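Local coordinates for putative NADH-flavin reductase (Lactobacillus casei ATCC 334, PDB 3H2S), which binds NADPH and probably acts as an oxidoreductase that uses this nicotinamide cofactor, at residues V151-I156 / A205-I210. Residues are numbered along the deposited sequence; the frame is centred on the assembly and turned at random.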
ATOM      1  N   VAL A 151       0.830 -13.344  -2.740  1.00 11.80           N
ATOM      2  CA  VAL A 151       1.649 -13.294  -1.545  1.00  9.90           C
ATOM      3  C   VAL A 151       0.979 -14.162  -0.499  1.00  9.23           C
ATOM      4  O   VAL A 151      -0.264 -14.258  -0.472  1.00 11.38           O
ATOM      5  CB  VAL A 151       1.788 -11.823  -1.029  1.00 11.98           C
ATOM      6  CG1 VAL A 151       2.304 -11.782   0.411  1.00 11.17           C
ATOM      7  CG2 VAL A 151       2.742 -11.044  -1.952  1.00 14.83           C
ATOM      8  N   ASN A 152       1.775 -14.843   0.331  1.00  9.13           N
ATOM      9  CA  ASN A 152       1.191 -15.754   1.327  1.00  9.66           C
ATOM     10  C   ASN A 152       0.790 -15.040   2.624  1.00 10.17           C
ATOM     11  O   ASN A 152       1.369 -15.286   3.691  1.00 11.43           O
ATOM     12  CB  ASN A 152       2.113 -16.946   1.627  1.00 10.62           C
ATOM     13  CG  ASN A 152       2.217 -17.905   0.453  1.00 11.61           C
ATOM     14  OD1 ASN A 152       1.258 -18.093  -0.303  1.00 10.26           O
ATOM     15  ND2 ASN A 152       3.381 -18.520   0.296  1.00 16.39           N
ATOM     16  N   TRP A 153      -0.149 -14.110   2.515  1.00  8.08           N
ATOM     17  CA  TRP A 153      -0.593 -13.360   3.687  1.00  8.36           C
ATOM     18  C   TRP A 153      -1.779 -14.044   4.348  1.00  9.29           C
ATOM     19  O   TRP A 153      -2.442 -14.878   3.735  1.00 10.21           O
ATOM     20  CB  TRP A 153      -0.930 -11.908   3.325  1.00  9.11           C
ATOM     21  CG  TRP A 153      -2.042 -11.758   2.325  1.00 10.37           C
ATOM     22  CD1 TRP A 153      -1.914 -11.605   0.971  1.00  9.40           C
ATOM     23  CD2 TRP A 153      -3.452 -11.809   2.590  1.00 10.01           C
ATOM     24  NE1 TRP A 153      -3.153 -11.505   0.390  1.00  9.29           N
ATOM     25  CE2 TRP A 153      -4.111 -11.597   1.367  1.00 12.61           C
ATOM     26  CE3 TRP A 153      -4.220 -11.863   3.766  1.00 11.95           C
ATOM     27  CZ2 TRP A 153      -5.499 -11.553   1.269  1.00 14.61           C
ATOM     28  CZ3 TRP A 153      -5.601 -11.807   3.660  1.00 11.72           C
ATOM     29  CH2 TRP A 153      -6.218 -11.635   2.429  1.00 10.33           C
ATOM     30  N   ILE A 154      -1.935 -13.801   5.645  1.00  7.58           N
ATOM     31  CA  ILE A 154      -3.054 -14.316   6.408  1.00  9.70           C
ATOM     32  C   ILE A 154      -3.531 -13.194   7.339  1.00  8.67           C
ATOM     33  O   ILE A 154      -2.728 -12.545   8.005  1.00  8.81           O
ATOM     34  CB  ILE A 154      -2.651 -15.533   7.264  1.00  9.51           C
ATOM     35  CG1 ILE A 154      -2.180 -16.704   6.393  1.00 11.32           C
ATOM     36  CG2 ILE A 154      -3.820 -15.986   8.153  1.00 10.92           C
ATOM     37  CD1 ILE A 154      -1.414 -17.760   7.191  1.00 14.69           C
ATOM     38  N   GLY A 155      -4.831 -12.905   7.314  1.00  8.58           N
ATOM     39  CA  GLY A 155      -5.388 -11.906   8.220  1.00  7.89           C
ATOM     40  C   GLY A 155      -6.123 -12.536   9.389  1.00  8.58           C
ATOM     41  O   GLY A 155      -6.861 -13.519   9.223  1.00 10.39           O
ATOM     42  N   ILE A 156      -5.856 -12.032  10.592  1.00  9.12           N
ATOM     43  CA  ILE A 156      -6.588 -12.460  11.770  1.00 10.25           C
ATOM     44  C   ILE A 156      -7.084 -11.250  12.560  1.00  9.91           C
ATOM     45  O   ILE A 156      -6.292 -10.410  13.028  1.00  9.12           O
ATOM     46  CB  ILE A 156      -5.730 -13.338  12.711  1.00 10.64           C
ATOM     47  CG1 ILE A 156      -5.123 -14.517  11.953  1.00 10.96           C
ATOM     48  CG2 ILE A 156      -6.576 -13.826  13.885  1.00 11.42           C
ATOM     49  CD1 ILE A 156      -4.205 -15.387  12.807  1.00 15.59           C
ATOM     50  N   ALA A 205      -5.661 -20.477   6.341  1.00 16.10           N
ATOM     51  CA  ALA A 205      -6.331 -19.221   6.006  1.00 11.28           C
ATOM     52  C   ALA A 205      -5.466 -18.320   5.114  1.00 12.25           C
ATOM     53  O   ALA A 205      -5.629 -17.094   5.123  1.00 11.09           O
ATOM     54  CB  ALA A 205      -6.717 -18.491   7.272  1.00 13.38           C
ATOM     55  N   ILE A 206      -4.602 -18.928   4.297  1.00 11.10           N
ATOM     56  CA  ILE A 206      -3.787 -18.154   3.363  1.00 14.22           C
ATOM     57  C   ILE A 206      -4.675 -17.344   2.397  1.00 11.82           C
ATOM     58  O   ILE A 206      -5.662 -17.859   1.859  1.00 11.41           O
ATOM     59  CB  ILE A 206      -2.788 -19.036   2.585  1.00 16.11           C
ATOM     60  CG1 ILE A 206      -1.626 -19.451   3.503  1.00 20.21           C
ATOM     61  CG2 ILE A 206      -2.248 -18.281   1.358  1.00 19.32           C
ATOM     62  CD1 ILE A 206      -0.721 -20.537   2.933  1.00 22.23           C
ATOM     63  N   ARG A 207      -4.413 -16.044   2.331  1.00  8.77           N
ATOM     64  CA  ARG A 207      -5.179 -15.117   1.489  1.00 10.37           C
ATOM     65  C   ARG A 207      -6.636 -15.049   1.927  1.00 13.79           C
ATOM     66  O   ARG A 207      -7.537 -14.796   1.126  1.00 14.67           O
ATOM     67  CB  ARG A 207      -5.058 -15.488   0.002  1.00 12.39           C
ATOM     68  CG  ARG A 207      -3.681 -15.213  -0.617  1.00 16.51           C
ATOM     69  CD  ARG A 207      -3.485 -16.057  -1.899  1.00 16.88           C
ATOM     70  NE  ARG A 207      -2.076 -16.343  -2.130  1.00 33.59           N
ATOM     71  CZ  ARG A 207      -1.549 -17.559  -2.160  1.00 36.87           C
ATOM     72  NH1 ARG A 207      -2.330 -18.630  -2.111  1.00 27.05           N
ATOM     73  NH2 ARG A 207      -0.247 -17.702  -2.356  1.00 46.41           N
ATOM     74  N   ASP A 208      -6.853 -15.235   3.220  1.00 14.30           N
ATOM     75  CA  ASP A 208      -8.185 -15.137   3.793  1.00 14.85           C
ATOM     76  C   ASP A 208      -8.055 -14.425   5.133  1.00 13.17           C
ATOM     77  O   ASP A 208      -6.953 -14.225   5.640  1.00 10.65           O
ATOM     78  CB  ASP A 208      -8.774 -16.535   3.983  1.00 16.21           C
ATOM     79  CG  ASP A 208     -10.295 -16.540   4.006  1.00 21.97           C
ATOM     80  OD1 ASP A 208     -10.908 -15.454   4.095  1.00 20.17           O
ATOM     81  OD2 ASP A 208     -10.875 -17.644   4.016  1.00 23.18           O
ATOM     82  N   ARG A 209      -9.188 -14.035   5.697  1.00 12.63           N
ATOM     83  CA  ARG A 209      -9.224 -13.456   7.030  1.00 13.26           C
ATOM     84  C   ARG A 209     -10.076 -14.337   7.930  1.00 11.15           C
ATOM     85  O   ARG A 209     -11.143 -14.785   7.528  1.00 11.25           O
ATOM     86  CB  ARG A 209      -9.812 -12.049   6.979  1.00  9.57           C
ATOM     87  CG  ARG A 209      -9.762 -11.326   8.318  1.00 11.23           C
ATOM     88  CD  ARG A 209     -11.028 -11.501   9.128  1.00 10.75           C
ATOM     89  NE  ARG A 209     -12.185 -10.933   8.444  1.00 10.10           N
ATOM     90  CZ  ARG A 209     -12.536  -9.653   8.517  1.00  9.40           C
ATOM     91  NH1 ARG A 209     -11.853  -8.822   9.301  1.00  8.00           N
ATOM     92  NH2 ARG A 209     -13.568  -9.198   7.804  1.00 13.99           N
ATOM     93  N   ILE A 210      -9.558 -14.648   9.113  1.00 12.39           N
ATOM     94  CA  ILE A 210     -10.359 -15.268  10.156  1.00 10.29           C
ATOM     95  C   ILE A 210     -10.492 -14.361  11.385  1.00 10.84           C
ATOM     96  O   ILE A 210      -9.795 -13.359  11.498  1.00 12.13           O
ATOM     97  CB  ILE A 210      -9.803 -16.641  10.550  1.00  8.53           C
ATOM     98  CG1 ILE A 210      -8.343 -16.526  11.009  1.00  9.60           C
ATOM     99  CG2 ILE A 210      -9.950 -17.633   9.367  1.00 10.84           C
ATOM    100  CD1 ILE A 210      -7.806 -17.789  11.713  1.00 11.23           C
TER
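The contact joins the neighbouring parallel strands 153-158 and 209-214 in the Rossmann-type sheet of this NADPH-binding protein; the type II turn A205-D208, which leads in from helix 189-201, precedes the pairing of G155 with R209. G155 is hydrogen-bonded to both residues flanking R209: its N gives a hydrogen bond to D208 O (3.0 Å), in the carbonyl plane, and its O accepts one from I210 N (2.9 Å). One step earlier, R207 N points almost straight at W153 O, 2.7 Å away, which ties the turn to the strand. The W153 indole lies over this turn, with CG tucked between N and C of its own backbone (chi1 61°), folding the ring across the backbone of R207. R207 CA stands over the six-membered ring in a CH-pi contact, 3.6 Å from its centroid, while NE1 is hydrogen-bonded to N148 O. Without the indole, as with an alanine at this site, the R207 backbone would probably lose its aromatic cover and N148 O its indole donor. The outstretched R207 chain brings NE to V151 O, where it makes a weak hydrogen bond. On the sheet face shared by I154 and I156, helix 189-201 packs against both isoleucines. There, I156 and I210 run alongside each other in the same direction, with I156 CG1 3.9 Å from I210 CG1.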